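Local coordinates for protein Hia (Haemophilus influenzae, PDB 1S7M) that acts as a homotrimeric autotransporter adhesin of the bacterial surface, this fragment being a binding region that probably recognises host cells, at residues K56-A61 with L73-D78; L113-S118 with D131-A136; P65-A70 with T92-P97. All blocks are in the same frame, centred on the assembly; numbering follows the deposited sequence.

Overall arrangement
Contacts 1 and 3 lie close together within the GIN-type region of the chain, their centres about 13 Å apart, and their segments alternate in sequence. They meet where L73 of contact 1 packs on P65 and S68 of contact 3, the L73 CD1 to P65 CB distance being 4.0 Å. Contact 2 comes later, in the Trp-ring region; its centre is about 15 Å from that of contact 1, with nearest atoms about 6 Å apart, and about 25 Å from that of contact 3. The trimer supplies a further tie: F58 of contact 1 packs on A136 of a neighbouring subunit, which lies at the end of segment 131-136 in that subunit. No ligand marks a binding site here.

Contact 1: K56-A61 with L73-D78; sequences KKFGDA and LTKQND
Q76 holds the turn at G59 and D60 with both ends of its side-chain amide. OE1 accepts from G59 N at 2.9 Å along an almost straight N-H line, although the donor stands well above the carbonyl plane of the glutamine. NE2 donates to D60 O at 2.8 Å, nearly in the amide plane. With CG anti to the backbone N (chi1 168°) and a bend at the next bond, the amide folds back from the helix to the turn; glutamine suits the place because it offers donor and acceptor together.

The closely packed side is apolar. F58 is buried, and CB of K75 sits over one face of its ring, 3.8 Å from the centroid, while the lysine chain runs on to a salt bridge with D71. A136 of a neighbouring subunit also packs on F58. Toward G59 and D60 the contact is held by hydrogen bonds and is partly open to solvent, and a water bridges K57 O to Q76 OE1. There D60 folds back so that OD2 accepts from K57 N at 3.0 Å. G59, with its positive phi of 100°, fits the third position of the type II beta turn K57-D60, which here docks against the last turn of helix 70-77.

Contact 2: L113-S118 with D131-A136; sequences LGWVIS and DQVRNA
W115 O is the acceptor on which two groups of the neighbouring strand converge: V133 N donates to it at 2.8 Å, and CA of Q132 makes a longer C-H contact at 3.5 Å. In return W115 N donates to V133 O, completing a hydrogen-bonded antiparallel pair. I117 and D131 form the next such pair, with V116 and Q132 as the non-hydrogen-bonded pair between them.

On one face, W115 and V133 lie side by side. The indole CG stands between the backbone N and the carbonyl carbon (chi1 49°), which lays the ring beside the partner strand with V133 CB over its five-membered ring, 3.6 Å from the centroid. V133 suits this place because both its methyls lie against the indole, CG1 3.4 Å from W115 NE1, and CG2 also reaches I117 CG2 at 3.9 Å. V139 of the following strand touches all three residues, and W115 meets W115 of both other subunits around the trimer.

The other face carries V116, Q132 and R134. Q132 OE1 lies in the guanidinium plane of R134 and accepts from NE and NH2, the latter at 2.7 Å; this side-on grip sets the orientation of the guanidinium, while bonds from Q132 NE2 to A80 O and K82 O help hold the amide. R134 NH1 turns to R111 O. Near G114, whose CA lies 3.2 Å from V133 O and which has no side chain to crowd that approach, a water joins L113 O to N135 N.

The chemistry implies a two-sided ribbon: aromatic and aliphatic packing gathers around the tryptophans at the subunit interface, while a polar network beside V116, where the positive charge of R134 is probably offset in part by the oxygens of Q132 and R111, ties the other face to the loop at A80-K82 and to the end of helix 107-111.

Contact 3: P65-A70 with T92-P97; sequences PLTSSA and TDKQTP
Two surface loops of the GIN-type region meet here through T67 and K94: one leads into helix 70-77, the other follows strand 85-86. Their backbones approach most closely at these two residues, with the CA atoms 4.8 Å apart. The K94 side chain reaches across to the other loop. Its CG passes 3.8 Å from T67 CA, and the aliphatic part then bends at chi3 (60°) and again at chi4, bringing the ammonium group round to the carbonyl side of the L66-T67 backbone. There NZ makes a weak hydrogen bond to L66 O at 3.3 Å. Lysine fits such a span because its methylenes can lie against a backbone while its charge remains near the solvent. T67 turns its methyl group to the second loop, CG2 standing 4.0 Å from T92 CA, and its OG1 makes a weak bond to D64 O. A water bonded to K94 O also sits close to T67 O, though that second distance is too short to be trusted.

Each loop is also shaped from within. The bond from Q95 N to D93 OD1, which comes from above the carboxylate plane, closes an Asx turn, and that from T96 N, at 2.7 Å on the syn lone pair of OD1, extends it to an Asx motif. OD2 takes the hydroxyl of T96, so the carboxylate is gripped by three donors and the chain curls round it. Aspartate is short enough for this, and K94, inside the curl, has a positive phi (63°). In the other loop S69 is the N-cap of helix 70-77, its OG accepting from N72 N, and S68 OG donates to S69 O at 2.8 Å in the carbonyl plane. L66, T67, T92 and K94 also touch a crystal neighbour, which may influence how the exposed lysine lies.

Contact 1: K56-A61 with L73-D78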
# COMPACT_ATOMS: atom_id res chain seq x y z
N LYS A 56 -1.58 13.37 3.22
CA LYS A 56 -0.33 14.11 3.43
C LYS A 56 0.69 13.13 4.01
O LYS A 56 0.35 12.02 4.41
CB LYS A 56 -0.51 15.23 4.46
CG LYS A 56 -1.50 16.34 4.11
CD LYS A 56 -1.62 17.29 5.32
CE LYS A 56 -2.65 18.41 5.12
NZ LYS A 56 -4.06 17.90 5.01
N LYS A 57 1.95 13.57 4.06
CA LYS A 57 3.04 12.80 4.64
C LYS A 57 3.24 13.41 6.01
O LYS A 57 2.99 14.60 6.20
CB LYS A 57 4.32 13.00 3.83
CG LYS A 57 4.23 12.52 2.36
CD LYS A 57 3.63 11.12 2.28
CE LYS A 57 3.89 10.46 0.91
NZ LYS A 57 3.25 11.21 -0.18
N PHE A 58 3.70 12.62 6.97
CA PHE A 58 3.97 13.18 8.29
C PHE A 58 5.12 14.19 8.13
O PHE A 58 6.12 13.92 7.44
CB PHE A 58 4.38 12.10 9.29
CG PHE A 58 3.23 11.26 9.80
CD1 PHE A 58 3.11 9.92 9.43
CD2 PHE A 58 2.28 11.80 10.65
CE1 PHE A 58 2.06 9.13 9.90
CE2 PHE A 58 1.22 11.02 11.14
CZ PHE A 58 1.11 9.68 10.76
N GLY A 59 4.97 15.35 8.77
CA GLY A 59 6.00 16.35 8.67
C GLY A 59 5.64 17.43 7.67
O GLY A 59 6.35 18.43 7.55
N ASP A 60 4.55 17.24 6.94
CA ASP A 60 4.13 18.24 5.96
C ASP A 60 3.56 19.47 6.65
O ASP A 60 3.15 19.42 7.81
CB ASP A 60 3.06 17.67 5.00
CG ASP A 60 3.65 16.72 3.94
OD1 ASP A 60 4.88 16.46 3.98
OD2 ASP A 60 2.87 16.24 3.07
N ALA A 61 3.53 20.58 5.91
CA ALA A 61 3.00 21.84 6.43
C ALA A 61 1.48 21.79 6.30
O ALA A 61 0.92 20.90 5.65
CB ALA A 61 3.55 23.00 5.62
N LEU A 73 -0.31 13.60 16.19
CA LEU A 73 0.58 14.76 16.39
C LEU A 73 2.03 14.36 16.70
O LEU A 73 2.97 14.97 16.21
CB LEU A 73 0.03 15.66 17.51
CG LEU A 73 0.81 16.96 17.78
CD1 LEU A 73 0.96 17.75 16.49
CD2 LEU A 73 0.07 17.82 18.84
N THR A 74 2.20 13.33 17.53
CA THR A 74 3.51 12.84 17.91
C THR A 74 4.28 12.44 16.65
O THR A 74 5.44 12.82 16.45
CB THR A 74 3.39 11.60 18.81
OG1 THR A 74 2.75 11.95 20.03
CG2 THR A 74 4.76 11.03 19.14
N LYS A 75 3.61 11.67 15.79
CA LYS A 75 4.22 11.20 14.57
C LYS A 75 4.51 12.39 13.67
O LYS A 75 5.56 12.44 13.01
CB LYS A 75 3.31 10.16 13.89
CG LYS A 75 3.30 8.82 14.65
CD LYS A 75 2.22 7.85 14.18
CE LYS A 75 2.38 6.52 14.91
NZ LYS A 75 1.19 5.63 14.76
N GLN A 76 3.58 13.35 13.64
CA GLN A 76 3.75 14.55 12.81
C GLN A 76 5.07 15.25 13.15
O GLN A 76 5.78 15.68 12.26
CB GLN A 76 2.59 15.55 13.03
CG GLN A 76 2.85 16.94 12.43
CD GLN A 76 2.87 16.98 10.90
OE1 GLN A 76 2.58 15.99 10.23
NE2 GLN A 76 3.20 18.13 10.35
N ASN A 77 5.37 15.37 14.44
CA ASN A 77 6.60 16.03 14.88
C ASN A 77 7.85 15.14 15.03
O ASN A 77 8.93 15.67 15.25
CB ASN A 77 6.37 16.74 16.22
CG ASN A 77 5.22 17.73 16.18
OD1 ASN A 77 5.15 18.59 15.31
ND2 ASN A 77 4.31 17.60 17.13
N ASP A 78 7.73 13.81 14.94
CA ASP A 78 8.90 12.95 15.11
C ASP A 78 9.63 12.69 13.78
O ASP A 78 9.06 12.15 12.83
CB ASP A 78 8.48 11.62 15.74
CG ASP A 78 9.66 10.73 16.10
OD1 ASP A 78 10.79 10.98 15.62
OD2 ASP A 78 9.46 9.76 16.85
O HOH W 1 1.00 15.31 8.10

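Contact 2: L113-S118 with D131-A136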
# COMPACT_ATOMS: atom_id res chain seq x y z
N LEU A 113 4.36 4.72 2.05
CA LEU A 113 3.97 3.68 3.01
C LEU A 113 5.15 3.04 3.72
O LEU A 113 6.19 2.82 3.12
CB LEU A 113 3.14 2.58 2.31
CG LEU A 113 1.61 2.60 2.23
CD1 LEU A 113 1.02 3.94 2.64
CD2 LEU A 113 1.17 2.19 0.83
N GLY A 114 4.99 2.75 5.00
CA GLY A 114 6.07 2.10 5.71
C GLY A 114 5.92 2.03 7.21
O GLY A 114 5.02 2.64 7.81
N TRP A 115 6.78 1.24 7.84
CA TRP A 115 6.75 1.14 9.28
C TRP A 115 8.09 1.60 9.78
O TRP A 115 9.04 1.81 9.00
CB TRP A 115 6.42 -0.27 9.78
CG TRP A 115 7.20 -1.40 9.16
CD1 TRP A 115 7.03 -1.92 7.91
CD2 TRP A 115 8.26 -2.15 9.78
NE1 TRP A 115 7.92 -2.97 7.72
CE2 TRP A 115 8.67 -3.13 8.84
CE3 TRP A 115 8.88 -2.10 11.04
CZ2 TRP A 115 9.69 -4.06 9.13
CZ3 TRP A 115 9.88 -3.02 11.33
CH2 TRP A 115 10.28 -3.99 10.37
N VAL A 116 8.17 1.79 11.09
CA VAL A 116 9.41 2.23 11.69
C VAL A 116 10.01 1.11 12.49
O VAL A 116 9.31 0.44 13.25
CB VAL A 116 9.18 3.47 12.64
CG1 VAL A 116 10.47 3.82 13.37
CG2 VAL A 116 8.67 4.66 11.84
N ILE A 117 11.32 0.90 12.29
CA ILE A 117 12.05 -0.11 13.05
C ILE A 117 13.02 0.64 14.00
O ILE A 117 13.60 1.64 13.62
CB ILE A 117 12.86 -1.06 12.11
CG1 ILE A 117 13.49 -2.19 12.91
CG2 ILE A 117 13.90 -0.27 11.30
CD1 ILE A 117 13.97 -3.39 12.04
N SER A 118 13.16 0.17 15.23
CA SER A 118 14.08 0.81 16.16
C SER A 118 14.69 -0.20 17.12
O SER A 118 14.24 -1.35 17.25
CB SER A 118 13.35 1.90 16.99
OG SER A 118 12.21 1.36 17.67
N ASP A 131 14.94 3.67 11.75
CA ASP A 131 14.92 3.92 10.33
C ASP A 131 13.53 3.53 9.84
O ASP A 131 12.74 2.95 10.60
CB ASP A 131 16.01 3.10 9.62
CG ASP A 131 16.49 3.77 8.34
OD1 ASP A 131 15.71 4.55 7.75
OD2 ASP A 131 17.63 3.51 7.93
N GLN A 132 13.21 3.85 8.60
CA GLN A 132 11.92 3.48 8.03
C GLN A 132 12.10 2.24 7.15
O GLN A 132 13.18 2.01 6.57
CB GLN A 132 11.36 4.64 7.19
CG GLN A 132 10.98 5.88 8.06
CD GLN A 132 10.62 7.11 7.23
OE1 GLN A 132 10.58 7.05 6.00
NE2 GLN A 132 10.37 8.23 7.90
N VAL A 133 11.05 1.43 7.08
CA VAL A 133 11.03 0.25 6.23
C VAL A 133 9.86 0.45 5.26
O VAL A 133 8.68 0.18 5.58
CB VAL A 133 10.77 -1.04 7.04
CG1 VAL A 133 10.84 -2.31 6.09
CG2 VAL A 133 11.80 -1.17 8.12
N ARG A 134 10.17 0.97 4.08
CA ARG A 134 9.12 1.15 3.10
C ARG A 134 9.16 -0.03 2.14
O ARG A 134 9.88 -1.00 2.36
CB ARG A 134 9.28 2.47 2.37
CG ARG A 134 9.37 3.65 3.29
CD ARG A 134 9.24 4.94 2.52
NE ARG A 134 9.57 6.10 3.33
CZ ARG A 134 9.44 7.36 2.92
NH1 ARG A 134 8.99 7.62 1.71
NH2 ARG A 134 9.77 8.35 3.72
N ASN A 135 8.38 0.07 1.08
CA ASN A 135 8.33 -0.99 0.09
C ASN A 135 9.75 -1.24 -0.45
O ASN A 135 10.50 -0.29 -0.66
CB ASN A 135 7.39 -0.57 -1.03
CG ASN A 135 7.33 -1.57 -2.13
OD1 ASN A 135 6.90 -2.71 -1.94
ND2 ASN A 135 7.76 -1.16 -3.31
N ALA A 136 10.08 -2.51 -0.64
CA ALA A 136 11.37 -2.96 -1.18
C ALA A 136 12.61 -2.61 -0.34
O ALA A 136 13.73 -2.54 -0.86
CB ALA A 136 11.54 -2.46 -2.63
O HOH W 2 6.29 2.05 0.44

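Contact 3: P65-A70 with T92-P97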
# COMPACT_ATOMS: atom_id res chain seq x y z
N PRO A 65 -2.35 21.14 14.37
CA PRO A 65 -2.16 20.42 15.64
C PRO A 65 -3.38 20.37 16.56
O PRO A 65 -3.48 19.47 17.38
CB PRO A 65 -1.01 21.18 16.30
CG PRO A 65 -0.25 21.74 15.16
CD PRO A 65 -1.35 22.21 14.22
N LEU A 66 -4.30 21.32 16.42
CA LEU A 66 -5.45 21.37 17.32
C LEU A 66 -6.63 20.45 17.05
O LEU A 66 -7.52 20.31 17.88
CB LEU A 66 -5.93 22.82 17.46
CG LEU A 66 -4.91 23.65 18.26
CD1 LEU A 66 -5.14 25.17 18.11
CD2 LEU A 66 -5.03 23.21 19.72
N THR A 67 -6.65 19.82 15.87
CA THR A 67 -7.71 18.89 15.52
C THR A 67 -7.15 17.47 15.61
O THR A 67 -7.87 16.49 15.43
CB THR A 67 -8.20 19.15 14.07
OG1 THR A 67 -7.08 19.18 13.17
CG2 THR A 67 -8.92 20.48 13.98
N SER A 68 -5.86 17.37 15.93
CA SER A 68 -5.16 16.08 15.99
C SER A 68 -5.18 15.27 17.28
O SER A 68 -5.20 15.83 18.37
CB SER A 68 -3.70 16.30 15.59
OG SER A 68 -2.96 15.10 15.71
N SER A 69 -5.14 13.95 17.15
CA SER A 69 -5.05 13.06 18.31
C SER A 69 -3.58 13.08 18.77
O SER A 69 -2.68 13.51 18.00
CB SER A 69 -5.41 11.61 17.92
OG SER A 69 -4.38 11.02 17.12
N ALA A 70 -3.31 12.62 19.98
CA ALA A 70 -1.94 12.61 20.49
C ALA A 70 -1.01 11.76 19.60
O ALA A 70 0.11 12.16 19.29
CB ALA A 70 -1.93 12.07 21.94
N THR A 92 -11.90 19.27 11.02
CA THR A 92 -12.36 20.23 12.03
C THR A 92 -13.13 19.65 13.19
O THR A 92 -13.02 20.15 14.31
CB THR A 92 -13.22 21.34 11.41
OG1 THR A 92 -12.48 21.98 10.37
CG2 THR A 92 -13.60 22.38 12.47
N ASP A 93 -13.90 18.61 12.95
CA ASP A 93 -14.67 18.00 14.03
C ASP A 93 -13.83 17.02 14.85
O ASP A 93 -14.33 16.36 15.75
CB ASP A 93 -15.91 17.30 13.45
CG ASP A 93 -15.60 15.90 12.93
OD1 ASP A 93 -14.46 15.64 12.48
OD2 ASP A 93 -16.52 15.06 12.95
N LYS A 94 -12.54 16.93 14.53
CA LYS A 94 -11.60 16.06 15.26
C LYS A 94 -11.89 14.57 15.21
O LYS A 94 -11.21 13.79 15.89
CB LYS A 94 -11.54 16.49 16.73
CG LYS A 94 -11.03 17.90 16.98
CD LYS A 94 -11.07 18.27 18.47
CE LYS A 94 -10.22 17.33 19.34
NZ LYS A 94 -8.74 17.55 19.22
N GLN A 95 -12.89 14.15 14.45
CA GLN A 95 -13.24 12.73 14.38
C GLN A 95 -13.41 12.18 12.99
O GLN A 95 -13.15 11.01 12.75
CB GLN A 95 -14.52 12.48 15.16
CG GLN A 95 -14.29 12.40 16.65
CD GLN A 95 -15.35 13.12 17.41
OE1 GLN A 95 -16.55 12.94 17.16
NE2 GLN A 95 -14.93 13.96 18.37
N THR A 96 -13.89 13.02 12.08
CA THR A 96 -14.07 12.63 10.71
C THR A 96 -12.72 12.71 9.98
O THR A 96 -12.03 13.74 10.02
CB THR A 96 -15.07 13.55 10.00
OG1 THR A 96 -16.33 13.52 10.70
CG2 THR A 96 -15.29 13.09 8.53
N PRO A 97 -12.32 11.62 9.32
CA PRO A 97 -11.04 11.61 8.60
C PRO A 97 -11.09 12.68 7.52
O PRO A 97 -12.12 12.90 6.93
CB PRO A 97 -11.00 10.22 7.99
CG PRO A 97 -11.81 9.38 8.96
CD PRO A 97 -12.98 10.30 9.28
O HOH W 3 -8.46 14.09 16.05